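Local coordinates for FOG-3 protein (PDB 5TD6) that binds RNA and assembles into a multimer that specifies sperm fate in the nematode germline, and is probably a transcriptional corepressor like its BTG/Tob relatives, at residues C13-G18 against L83-M88; K55-T60 against N87-A92. The protein carries 2 engineered substitutions. All coordinates share one frame; numbering follows the deposited sequence. Where two conformers were deposited one is given.

Overall arrangement
From the N terminus of this BTG/Tob domain, the N-terminal part of a longer protein, helix 2-13 runs into 13-18, the first half of interaction 1, and helix 22-41 follows. Helix 53-56 and strand 58-59 then supply 55-60, the first half of interaction 2. After helices 65-71 and 77-83 the chain returns through 83-88, closing the longer loop against 13-18, and goes straight on into strand 89-93, which closes the shorter loop against 55-60. The loops therefore cross, and the contacts share Asn87 and Met88. Interaction 1 ties the end of the first helix to the end of helix 77-83; interaction 2 sets the edge of the antiparallel sheet. A probable hydrogen bond between Thr60 and Pro85 joins them.

Interaction 1. Residues C13-G18 against L83-M88; sequences CRYLFG and LLPTNM
Tyr15 lays one face of its ring against Pro85, whose CD sits 3.5 Å from the ring centroid and only 8° off the normal. This is a CH-pi contact: a proline CD, bonded to the electron-withdrawing nitrogen, offers slightly polarised hydrogens to the aromatic cloud, and a flat ring suits the flank of a rigid pyrrolidine. The two side chains cross at about a right angle. At the far end of the phenol, Met88 comes from the opposite direction and brings its methyl CE to 3.4 Å from Tyr15 OH. Its chain is extended as far as SD and bends only at the last torsion (chi3 -76°), which carries the methyl to the hydroxyl.

Nearer the backbone the contact becomes aliphatic. Leu84 CD2 approaches Tyr15 CB at 3.9 Å and Leu16 CD2 at 4.0 Å, while the same methyl of Leu16 lies 3.8 Å from Leu83 CB. The forked end of Leu16 lets one methyl touch both leucines. No direct hydrogen bond crosses here; instead a water donates to Tyr15 O at 2.7 Å and, weakly, to Leu83 O.

Behind this layer, Cys13 O accepts from the N atoms of both Leu16 and Phe17, holding the turn that presents Tyr15 and Leu16. Phe28 of helix 22-41 packs on Leu16, Val12 of helix 2-13 on Leu84, and Phe11 on Met88. On the subunit interface, Phe17 meets the ring of Trp111 of the second subunit. The contact is thus a loop-to-loop junction in the helical part of the BTG/Tob domain, joining the turn after helix 2-13 to the link between helix 77-83 and strand 89-93.

Interaction 2. Residues K55-T60 against N87-A92; sequences KRMINT and NMIIFA
Met57 and Phe91 lie side by side and point the same way, with Met57 CB over one face of the ring, 3.9 Å from its centroid and displaced toward the rim. Farther out, Met57 SD stands oblique to the same ring in a Met-aromatic contact, and CE reaches Ile89 CG2 at 3.9 Å. A long, flexible thioether can serve both neighbours. Phe98 and, by a cation-pi contact, Arg100 extend the cluster along the next strand.

The backbones of 55-60 and 87-92 form a short antiparallel pairing at the edge of the BTG/Tob sheet. Ile58 and Ile90 are its hydrogen-bonded pair, joined by two nearly straight bonds (both 169°), and Asn59 with Ile89 is the non-hydrogen-bonded pair. Ile58 and Ile90 lie on the face packed against Leu8 of helix 2-13, where beta-branched aliphatics suit both strand and core, CG1 of Ile58 4.0 Å from CB of Ile90. Asn59 and Ile89 occupy the other face, and Asn59 OD1 bonds the N atoms of Thr61 and Thr62.

At one end Thr60 N donates to Met88 O; in return Thr60 OG1, placed between its backbone N and carbonyl carbon (chi1 59°), accepts from Met88 N at 3.1 Å, and it also hydrogen-bonds to Pro85 O. At the other, Arg56 gives NE to Ala92 O at 2.9 Å, in the carbonyl plane but bent (144° at the hydrogen), the oxygen tilted from the guanidinium plane, while NH2 binds Asn93 OD1 and NH1 binds Asn51 O and Thr43 OG1. A leucine in place of Arg56 would probably leave these four acceptors without the donor that links them.

Interaction 1. Residues C13-G18 against L83-M88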
loop_
_atom_site.group_PDB
_atom_site.type_symbol
_atom_site.label_atom_id
_atom_site.label_comp_id
_atom_site.label_asym_id
_atom_site.label_seq_id
_atom_site.Cartn_x
_atom_site.Cartn_y
_atom_site.Cartn_z
ATOM N N CYS B 13 -3.154 8.383 3.537
ATOM C CA CYS B 13 -4.559 8.005 3.653
ATOM C C CYS B 13 -4.820 6.941 4.715
ATOM O O CYS B 13 -5.938 6.857 5.221
ATOM C CB CYS B 13 -5.093 7.530 2.305
ATOM S SG CYS B 13 -5.270 8.911 1.144
ATOM N N ARG B 14 -3.811 6.147 5.074
ATOM C CA ARG B 14 -4.009 5.166 6.149
ATOM C C ARG B 14 -4.236 5.840 7.508
ATOM O O ARG B 14 -4.696 5.186 8.455
ATOM C CB ARG B 14 -2.835 4.166 6.222
ATOM C CG ARG B 14 -2.901 3.108 5.068
ATOM C CD ARG B 14 -1.933 1.906 5.268
ATOM N NE ARG B 14 -0.501 2.247 5.169
ATOM C CZ ARG B 14 0.189 2.336 4.024
ATOM N NH1 ARG B 14 -0.406 2.135 2.846
ATOM N NH2 ARG B 14 1.485 2.617 4.052
ATOM N N TYR B 15 -3.933 7.138 7.613
ATOM C CA TYR B 15 -4.319 7.909 8.812
ATOM C C TYR B 15 -5.783 8.369 8.756
ATOM O O TYR B 15 -6.375 8.750 9.788
ATOM C CB TYR B 15 -3.433 9.145 8.994
ATOM C CG TYR B 15 -2.021 8.867 9.472
ATOM C CD1 TYR B 15 -1.750 8.602 10.810
ATOM C CD2 TYR B 15 -0.958 8.892 8.582
ATOM C CE1 TYR B 15 -0.447 8.356 11.246
ATOM C CE2 TYR B 15 0.342 8.650 9.006
ATOM C CZ TYR B 15 0.591 8.380 10.334
ATOM O OH TYR B 15 1.885 8.139 10.744
ATOM N N LEU B 16 -6.347 8.356 7.551
ATOM C CA LEU B 16 -7.675 8.893 7.299
ATOM C C LEU B 16 -8.744 7.813 7.247
ATOM O O LEU B 16 -9.892 8.074 7.620
ATOM C CB LEU B 16 -7.693 9.693 5.983
ATOM C CG LEU B 16 -6.597 10.770 5.885
ATOM C CD1 LEU B 16 -6.679 11.561 4.575
ATOM C CD2 LEU B 16 -6.644 11.713 7.090
ATOM N N PHE B 17 -8.379 6.618 6.775
ATOM C CA PHE B 17 -9.363 5.552 6.543
ATOM C C PHE B 17 -10.183 5.303 7.783
ATOM O O PHE B 17 -9.624 5.114 8.863
ATOM C CB PHE B 17 -8.693 4.233 6.126
ATOM C CG PHE B 17 -8.033 4.274 4.776
ATOM C CD1 PHE B 17 -8.603 4.975 3.729
ATOM C CD2 PHE B 17 -6.837 3.604 4.562
ATOM C CE1 PHE B 17 -7.995 5.006 2.484
ATOM C CE2 PHE B 17 -6.215 3.630 3.323
ATOM C CZ PHE B 17 -6.788 4.338 2.279
ATOM N N GLY B 18 -11.502 5.314 7.628
ATOM C CA GLY B 18 -12.398 5.066 8.739
ATOM C C GLY B 18 -12.744 6.285 9.583
ATOM O O GLY B 18 -13.606 6.201 10.448
ATOM N N LEU B 83 -6.064 14.668 11.833
ATOM C CA LEU B 83 -5.830 13.221 11.733
ATOM C C LEU B 83 -4.392 12.842 11.337
ATOM O O LEU B 83 -3.945 11.722 11.589
ATOM C CB LEU B 83 -6.814 12.596 10.743
ATOM C CG LEU B 83 -8.291 12.652 11.140
ATOM C CD1 LEU B 83 -9.174 12.151 10.008
ATOM C CD2 LEU B 83 -8.542 11.846 12.408
ATOM N N LEU B 84 -3.671 13.761 10.708
ATOM C CA LEU B 84 -2.295 13.486 10.312
ATOM C C LEU B 84 -1.360 13.722 11.494
ATOM O O LEU B 84 -1.675 14.507 12.390
ATOM C CB LEU B 84 -1.889 14.357 9.120
ATOM C CG LEU B 84 -2.693 14.155 7.838
ATOM C CD1 LEU B 84 -2.037 14.888 6.671
ATOM C CD2 LEU B 84 -2.825 12.660 7.536
ATOM N N PRO B 85 -0.212 13.030 11.511
ATOM C CA PRO B 85 0.811 13.292 12.530
ATOM C C PRO B 85 1.419 14.679 12.361
ATOM O O PRO B 85 1.450 15.190 11.252
ATOM C CB PRO B 85 1.854 12.202 12.265
ATOM C CG PRO B 85 1.687 11.877 10.812
ATOM C CD PRO B 85 0.215 11.996 10.552
ATOM N N THR B 86 1.894 15.287 13.441
ATOM C CA THR B 86 2.502 16.607 13.330
ATOM C C THR B 86 3.996 16.485 13.029
ATOM O O THR B 86 4.687 15.649 13.605
ATOM C CB THR B 86 2.287 17.444 14.614
ATOM O OG1 THR B 86 3.158 16.975 15.655
ATOM C CG2 THR B 86 0.848 17.342 15.079
ATOM N N ASN B 87 4.467 17.311 12.099
ATOM C CA ASN B 87 5.883 17.433 11.760
ATOM C C ASN B 87 6.576 16.120 11.372
ATOM O O ASN B 87 7.748 15.908 11.675
ATOM C CB ASN B 87 6.635 18.096 12.915
ATOM C CG ASN B 87 6.165 19.520 13.167
ATOM O OD1 ASN B 87 5.952 20.289 12.228
ATOM N ND2 ASN B 87 5.980 19.868 14.435
ATOM N N MET B 88 5.852 15.252 10.681
ATOM C CA MET B 88 6.483 14.099 10.044
ATOM C C MET B 88 7.057 14.480 8.682
ATOM O O MET B 88 6.401 15.166 7.897
ATOM C CB MET B 88 5.483 12.970 9.898
ATOM C CG MET B 88 6.040 11.757 9.202
ATOM S SD MET B 88 4.763 10.517 9.149
ATOM C CE MET B 88 4.767 9.902 10.837
HETATM O O HOH W 1 -5.775 9.082 12.449
#

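Interaction 2. Residues K55-T60 against N87-A92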
loop_
_atom_site.group_PDB
_atom_site.type_symbol
_atom_site.label_atom_id
_atom_site.label_comp_id
_atom_site.label_asym_id
_atom_site.label_seq_id
_atom_site.Cartn_x
_atom_site.Cartn_y
_atom_site.Cartn_z
ATOM N N LYS B 55 14.492 18.484 -2.313
ATOM C CA LYS B 55 13.444 19.279 -2.942
ATOM C C LYS B 55 12.093 18.582 -2.908
ATOM O O LYS B 55 11.055 19.237 -2.961
ATOM C CB LYS B 55 13.798 19.607 -4.394
ATOM C CG LYS B 55 13.598 21.089 -4.724
ATOM C CD LYS B 55 12.774 21.314 -5.994
ATOM C CE LYS B 55 12.383 22.788 -6.116
ATOM N NZ LYS B 55 11.165 23.009 -6.947
ATOM N N ARG B 56 12.102 17.252 -2.821
ATOM C CA ARG B 56 10.865 16.484 -2.921
ATOM C C ARG B 56 10.218 16.212 -1.576
ATOM O O ARG B 56 9.011 15.967 -1.503
ATOM C CB ARG B 56 11.130 15.161 -3.652
ATOM C CG ARG B 56 11.326 15.348 -5.158
ATOM C CD ARG B 56 11.378 14.009 -5.906
ATOM N NE ARG B 56 12.390 13.111 -5.361
ATOM C CZ ARG B 56 13.577 12.910 -5.917
ATOM N NH1 ARG B 56 13.902 13.557 -7.036
ATOM N NH2 ARG B 56 14.436 12.064 -5.364
ATOM N N MET B 57 11.016 16.258 -0.512
ATOM C CA MET B 57 10.524 15.900 0.809
ATOM C C MET B 57 9.319 16.745 1.201
ATOM O O MET B 57 9.221 17.919 0.840
ATOM C CB MET B 57 11.629 16.058 1.857
ATOM C CG MET B 57 11.840 17.475 2.346
ATOM S SD MET B 57 13.215 17.591 3.511
ATOM C CE MET B 57 12.510 18.676 4.756
ATOM N N ILE B 58 8.385 16.131 1.914
ATOM C CA ILE B 58 7.236 16.885 2.396
ATOM C C ILE B 58 7.096 16.719 3.896
ATOM O O ILE B 58 7.627 15.781 4.490
ATOM C CB ILE B 58 5.914 16.472 1.712
ATOM C CG1 ILE B 58 5.585 15.007 1.993
ATOM C CG2 ILE B 58 5.963 16.766 0.214
ATOM C CD1 ILE B 58 4.369 14.512 1.247
ATOM N N ASN B 59 6.422 17.690 4.505
ATOM C CA ASN B 59 6.229 17.786 5.954
ATOM C C ASN B 59 4.732 17.847 6.252
ATOM O O ASN B 59 4.029 18.719 5.731
ATOM C CB ASN B 59 6.958 19.023 6.483
ATOM C CG ASN B 59 6.904 19.156 8.003
ATOM O OD1 ASN B 59 5.829 19.194 8.617
ATOM N ND2 ASN B 59 8.080 19.236 8.613
ATOM N N THR B 60 4.234 16.928 7.077
ATOM C CA THR B 60 2.790 16.818 7.288
ATOM C C THR B 60 2.180 18.075 7.922
ATOM O O THR B 60 0.964 18.294 7.862
ATOM C CB THR B 60 2.434 15.605 8.166
ATOM O OG1 THR B 60 3.080 15.718 9.440
ATOM C CG2 THR B 60 2.856 14.296 7.480
ATOM N N ASN B 87 4.467 17.311 12.099
ATOM C CA ASN B 87 5.883 17.433 11.760
ATOM C C ASN B 87 6.576 16.120 11.372
ATOM O O ASN B 87 7.748 15.908 11.675
ATOM C CB ASN B 87 6.635 18.096 12.915
ATOM C CG ASN B 87 6.165 19.520 13.167
ATOM O OD1 ASN B 87 5.952 20.289 12.228
ATOM N ND2 ASN B 87 5.980 19.868 14.435
ATOM N N MET B 88 5.852 15.252 10.681
ATOM C CA MET B 88 6.483 14.099 10.044
ATOM C C MET B 88 7.057 14.480 8.682
ATOM O O MET B 88 6.401 15.166 7.897
ATOM C CB MET B 88 5.483 12.970 9.898
ATOM C CG MET B 88 6.040 11.757 9.202
ATOM S SD MET B 88 4.763 10.517 9.149
ATOM C CE MET B 88 4.767 9.902 10.837
ATOM N N ILE B 89 8.290 14.058 8.410
ATOM C CA ILE B 89 8.917 14.356 7.131
ATOM C C ILE B 89 8.947 13.079 6.296
ATOM O O ILE B 89 9.429 12.048 6.757
ATOM C CB ILE B 89 10.341 14.925 7.301
ATOM C CG1 ILE B 89 10.315 16.188 8.174
ATOM C CG2 ILE B 89 10.962 15.251 5.954
ATOM C CD1 ILE B 89 11.615 16.453 8.882
ATOM N N ILE B 90 8.392 13.154 5.090
ATOM C CA ILE B 90 8.249 11.998 4.199
ATOM C C ILE B 90 9.008 12.252 2.902
ATOM O O ILE B 90 8.913 13.328 2.315
ATOM C CB ILE B 90 6.767 11.713 3.881
ATOM C CG1 ILE B 90 5.957 11.665 5.175
ATOM C CG2 ILE B 90 6.608 10.392 3.105
ATOM C CD1 ILE B 90 4.456 11.531 4.959
ATOM N N PHE B 91 9.791 11.264 2.489
ATOM C CA PHE B 91 10.616 11.354 1.288
ATOM C C PHE B 91 10.113 10.352 0.261
ATOM O O PHE B 91 9.704 9.240 0.614
ATOM C CB PHE B 91 12.095 11.051 1.594
ATOM C CG PHE B 91 12.763 12.051 2.506
ATOM C CD1 PHE B 91 12.557 12.016 3.878
ATOM C CD2 PHE B 91 13.622 13.006 1.993
ATOM C CE1 PHE B 91 13.183 12.926 4.713
ATOM C CE2 PHE B 91 14.248 13.925 2.826
ATOM C CZ PHE B 91 14.025 13.885 4.187
ATOM N N ALA B 92 10.153 10.745 -1.003
ATOM C CA ALA B 92 9.862 9.842 -2.100
ATOM C C ALA B 92 10.952 10.003 -3.149
ATOM O O ALA B 92 11.109 11.071 -3.741
ATOM C CB ALA B 92 8.486 10.116 -2.684
#